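Local coordinates for protein putative N-acetylmuramoyl-L-alanine amidase (Enterococcus phage phiM1EF22, PDB 7D55) that forms the tetrameric cell-binding domain of a phage lysin and probably directs the enzyme to the enterococcal cell wall, at residues Tyr5-Asn10 and Trp71-Glu76. Numbering follows the deposited sequence.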
ATOM      1  N   TYR A   5      -2.939  -6.077 -16.175  1.00  9.18           N
ATOM      2  CA  TYR A   5      -2.357  -5.949 -17.505  1.00  9.01           C
ATOM      3  C   TYR A   5      -1.793  -7.302 -17.903  1.00  8.62           C
ATOM      4  O   TYR A   5      -1.711  -8.224 -17.092  1.00  9.48           O
ATOM      5  CB  TYR A   5      -1.275  -4.854 -17.563  1.00  8.83           C
ATOM      6  CG  TYR A   5      -0.054  -5.132 -16.712  1.00  8.69           C
ATOM      7  CD1 TYR A   5      -0.040  -4.819 -15.359  1.00  9.33           C
ATOM      8  CD2 TYR A   5       1.096  -5.693 -17.271  1.00  8.52           C
ATOM      9  CE1 TYR A   5       1.084  -5.063 -14.578  1.00  9.18           C
ATOM     10  CE2 TYR A   5       2.233  -5.934 -16.497  1.00  7.79           C
ATOM     11  CZ  TYR A   5       2.215  -5.620 -15.155  1.00  8.84           C
ATOM     12  OH  TYR A   5       3.328  -5.871 -14.379  1.00  9.75           O
ATOM     13  N   GLU A   6      -1.400  -7.413 -19.166  1.00  9.68           N
ATOM     14  CA  GLU A   6      -0.763  -8.624 -19.655  1.00  9.55           C
ATOM     15  C   GLU A   6       0.657  -8.306 -20.099  1.00  9.70           C
ATOM     16  O   GLU A   6       0.926  -7.211 -20.596  1.00 10.28           O
ATOM     17  CB  GLU A   6      -1.552  -9.197 -20.831  1.00 11.55           C
ATOM     18  CG  GLU A   6      -2.892  -9.776 -20.408  1.00 13.91           C
ATOM     19  CD  GLU A   6      -3.756 -10.174 -21.587  1.00 19.04           C
ATOM     20  OE1 GLU A   6      -4.870  -9.641 -21.724  1.00 24.80           O
ATOM     21  OE2 GLU A   6      -3.328 -11.018 -22.380  1.00 19.66           O
ATOM     22  N   ARG A   7       1.562  -9.272 -19.937  1.00  9.31           N
ATOM     23  CA  ARG A   7       2.953  -9.083 -20.325  1.00  8.57           C
ATOM     24  C   ARG A   7       3.568 -10.438 -20.655  1.00  7.95           C
ATOM     25  O   ARG A   7       3.041 -11.486 -20.240  1.00  8.70           O
ATOM     26  CB  ARG A   7       3.749  -8.352 -19.228  1.00  8.43           C
ATOM     27  CG  ARG A   7       3.797  -9.082 -17.901  1.00  9.06           C
ATOM     28  CD  ARG A   7       5.163  -9.712 -17.673  1.00 11.25           C
ATOM     29  NE  ARG A   7       6.188  -8.681 -17.536  1.00 12.44           N
ATOM     30  CZ  ARG A   7       7.280  -8.573 -18.291  1.00 11.97           C
ATOM     31  NH1 ARG A   7       7.531  -9.454 -19.259  1.00 11.98           N
ATOM     32  NH2 ARG A   7       8.134  -7.576 -18.063  1.00 11.30           N
ATOM     33  N   PRO A   8       4.659 -10.464 -21.425  1.00  8.41           N
ATOM     34  CA  PRO A   8       5.208 -11.751 -21.880  1.00  8.77           C
ATOM     35  C   PRO A   8       5.877 -12.556 -20.773  1.00  8.94           C
ATOM     36  O   PRO A   8       6.447 -12.017 -19.815  1.00  9.30           O
ATOM     37  CB  PRO A   8       6.231 -11.345 -22.949  1.00  8.68           C
ATOM     38  CG  PRO A   8       5.782  -9.997 -23.405  1.00  7.35           C
ATOM     39  CD  PRO A   8       5.257  -9.330 -22.160  1.00  7.83           C
ATOM     40  N   ILE A   9       5.847 -13.876 -20.958  1.00  8.88           N
ATOM     41  CA  ILE A   9       6.450 -14.826 -20.035  1.00  9.11           C
ATOM     42  C   ILE A   9       7.014 -15.977 -20.856  1.00  9.51           C
ATOM     43  O   ILE A   9       6.485 -16.325 -21.915  1.00 10.11           O
ATOM     44  CB  ILE A   9       5.431 -15.317 -18.965  1.00 10.44           C
ATOM     45  CG1 ILE A   9       6.103 -16.210 -17.929  1.00 11.48           C
ATOM     46  CG2 ILE A   9       4.275 -16.068 -19.608  1.00 11.56           C
ATOM     47  CD1 ILE A   9       5.237 -16.471 -16.712  1.00 13.29           C
ATOM     48  N   ASN A  10       8.117 -16.543 -20.385  1.00 10.27           N
ATOM     49  CA  ASN A  10       8.676 -17.736 -21.007  1.00 12.63           C
ATOM     50  C   ASN A  10       7.889 -18.941 -20.503  1.00 13.53           C
ATOM     51  O   ASN A  10       7.927 -19.251 -19.309  1.00 14.78           O
ATOM     52  CB  ASN A  10      10.147 -17.865 -20.622  1.00 13.89           C
ATOM     53  CG  ASN A  10      10.856 -18.998 -21.355  1.00 15.35           C
ATOM     54  OD1 ASN A  10      10.347 -20.117 -21.444  1.00 15.02           O
ATOM     55  ND2 ASN A  10      12.048 -18.715 -21.864  1.00 17.74           N
ATOM     56  N   TRP A  71       4.780  -0.895 -22.296  1.00  9.52           N
ATOM     57  CA  TRP A  71       4.599   0.011 -21.169  1.00  9.45           C
ATOM     58  C   TRP A  71       4.718  -0.713 -19.836  1.00  9.06           C
ATOM     59  O   TRP A  71       5.046  -0.090 -18.818  1.00 10.38           O
ATOM     60  CB  TRP A  71       3.242   0.691 -21.292  1.00 10.96           C
ATOM     61  CG  TRP A  71       3.233   1.730 -22.350  1.00 11.02           C
ATOM     62  CD1 TRP A  71       2.771   1.607 -23.635  1.00 11.04           C
ATOM     63  CD2 TRP A  71       3.742   3.057 -22.230  1.00 12.06           C
ATOM     64  NE1 TRP A  71       2.944   2.797 -24.314  1.00 12.03           N
ATOM     65  CE2 TRP A  71       3.539   3.699 -23.470  1.00 12.40           C
ATOM     66  CE3 TRP A  71       4.341   3.773 -21.188  1.00 12.73           C
ATOM     67  CZ2 TRP A  71       3.922   5.015 -23.693  1.00 13.34           C
ATOM     68  CZ3 TRP A  71       4.711   5.077 -21.412  1.00 13.66           C
ATOM     69  CH2 TRP A  71       4.505   5.685 -22.654  1.00 14.14           C
ATOM     70  N   TYR A  72       4.446  -2.019 -19.815  1.00  9.25           N
ATOM     71  CA  TYR A  72       4.639  -2.790 -18.591  1.00  9.98           C
ATOM     72  C   TYR A  72       6.083  -2.716 -18.086  1.00 11.01           C
ATOM     73  O   TYR A  72       6.312  -2.808 -16.875  1.00 11.93           O
ATOM     74  CB  TYR A  72       4.178  -4.232 -18.792  1.00 11.32           C
ATOM     75  CG  TYR A  72       4.589  -4.836 -20.107  1.00 11.14           C
ATOM     76  CD1 TYR A  72       5.899  -5.274 -20.321  1.00  9.99           C
ATOM     77  CD2 TYR A  72       3.672  -4.966 -21.152  1.00 10.04           C
ATOM     78  CE1 TYR A  72       6.271  -5.844 -21.546  1.00  9.71           C
ATOM     79  CE2 TYR A  72       4.035  -5.517 -22.360  1.00 10.57           C
ATOM     80  CZ  TYR A  72       5.333  -5.948 -22.557  1.00 10.63           C
ATOM     81  OH  TYR A  72       5.661  -6.496 -23.772  1.00 12.22           O
ATOM     82  N   ASN A  73       7.064  -2.531 -18.986  1.00 11.65           N
ATOM     83  CA  ASN A  73       8.449  -2.331 -18.553  1.00 13.20           C
ATOM     84  C   ASN A  73       8.555  -1.118 -17.643  1.00 12.47           C
ATOM     85  O   ASN A  73       9.280  -1.141 -16.640  1.00 13.72           O
ATOM     86  CB  ASN A  73       9.363  -2.058 -19.751  1.00 16.30           C
ATOM     87  CG  ASN A  73       9.662  -3.287 -20.581  1.00 21.23           C
ATOM     88  OD1 ASN A  73       9.388  -4.415 -20.179  1.00 23.00           O
ATOM     89  ND2 ASN A  73      10.260  -3.063 -21.759  1.00 22.11           N
ATOM     90  N   ARG A  74       7.870  -0.032 -18.008  1.00 12.01           N
ATOM     91  CA  ARG A  74       7.910   1.190 -17.216  1.00 11.66           C
ATOM     92  C   ARG A  74       7.187   1.008 -15.890  1.00 11.76           C
ATOM     93  O   ARG A  74       7.685   1.439 -14.841  1.00 13.01           O
ATOM     94  CB  ARG A  74       7.274   2.336 -18.001  1.00 13.68           C
ATOM     95  CG  ARG A  74       7.871   2.552 -19.387  1.00 14.76           C
ATOM     96  CD  ARG A  74       9.352   2.877 -19.311  1.00 17.51           C
ATOM     97  NE  ARG A  74       9.922   3.110 -20.632  1.00 20.03           N
ATOM     98  CZ  ARG A  74      11.211   3.341 -20.861  1.00 24.41           C
ATOM     99  NH1 ARG A  74      12.072   3.356 -19.847  1.00 26.62           N
ATOM    100  NH2 ARG A  74      11.640   3.548 -22.097  1.00 25.71           N
ATOM    101  N   LEU A  75       6.017   0.371 -15.914  1.00 10.47           N
ATOM    102  CA  LEU A  75       5.275   0.168 -14.677  1.00  9.24           C
ATOM    103  C   LEU A  75       6.073  -0.681 -13.698  1.00 10.38           C
ATOM    104  O   LEU A  75       6.143  -0.366 -12.502  1.00  9.99           O
ATOM    105  CB  LEU A  75       3.931  -0.497 -14.975  1.00 10.08           C
ATOM    106  CG  LEU A  75       3.106  -0.830 -13.731  1.00 10.06           C
ATOM    107  CD1 LEU A  75       2.903   0.447 -12.916  1.00 11.92           C
ATOM    108  CD2 LEU A  75       1.787  -1.446 -14.147  1.00 12.05           C
ATOM    109  N   GLU A  76       6.697  -1.752 -14.194  1.00  9.89           N
ATOM    110  CA  GLU A  76       7.448  -2.669 -13.344  1.00 10.77           C
ATOM    111  C   GLU A  76       8.753  -2.076 -12.820  1.00 10.94           C
ATOM    112  O   GLU A  76       9.334  -2.635 -11.885  1.00 11.95           O
ATOM    113  CB  GLU A  76       7.680  -3.985 -14.084  1.00 10.77           C
ATOM    114  CG  GLU A  76       6.383  -4.730 -14.369  1.00 11.80           C
ATOM    115  CD  GLU A  76       6.562  -5.944 -15.277  1.00 12.64           C
ATOM    116  OE1 GLU A  76       7.715  -6.258 -15.645  1.00 14.78           O
ATOM    117  OE2 GLU A  76       5.544  -6.585 -15.622  1.00 12.75           O
TER
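Tyr5 and Arg7 face Tyr72 and Glu76 where strand 5-9 and helix 71-76 run nearly perpendicular, at 99°, with their axes 9.4 Å apart at the closest point. Glu76 OE2 accepts two bonds, one on each lone pair, and OE1 takes one more from Arg7. Arg7 meets the carboxylate side-on: NE gives an almost straight bond of 2.9 Å to the syn lone pair of Glu76 OE2, while NH2 completes the salt bridge to Glu76 OE1 at 2.8 Å, tilted somewhat out of the carboxylate plane. The hydroxyl of Tyr5 takes the anti lone pair of that OE2, its OH 2.6 Å from Glu76 OE2. Bends at chi2 and chi3 turn the Arg7 chain back so that NH1 also reaches the carbonyl O of its neighbour Pro8, at 2.8 Å. With three nitrogens engaged, the guanidinium is fixed in rotation and lies nearly coplanar with the carboxylate. Three donors from this strand and Lys86 would probably keep the carboxylate ionised despite its burial.

The Tyr72 ring lies against the strand, along Arg7 and Pro8. Arg7 CB sits over one face of its ring, 3.8 Å from the centroid, in a CH-pi contact, and CD1 of the same ring lies over the guanidinium. At the phenol end, Pro8 CD comes within 3.4 Å of Tyr72 CZ. At its other end Tyr72 CB rests on Tyr5 CE2; it and Leu75 CD2, 3.7 Å from Tyr5 CE1, approach that ring obliquely from one side.

The helix thus packs on one face of the mixed sheet: strand 3-9 pairs with strand 22-28, Cys33 of strand 33-36 touches Tyr5, Leu75 and Glu76, and Lys86 adds a second salt bridge to Glu76 OE1. Leu75 also packs on Ile48 of helix 39-53 in a neighbouring subunit.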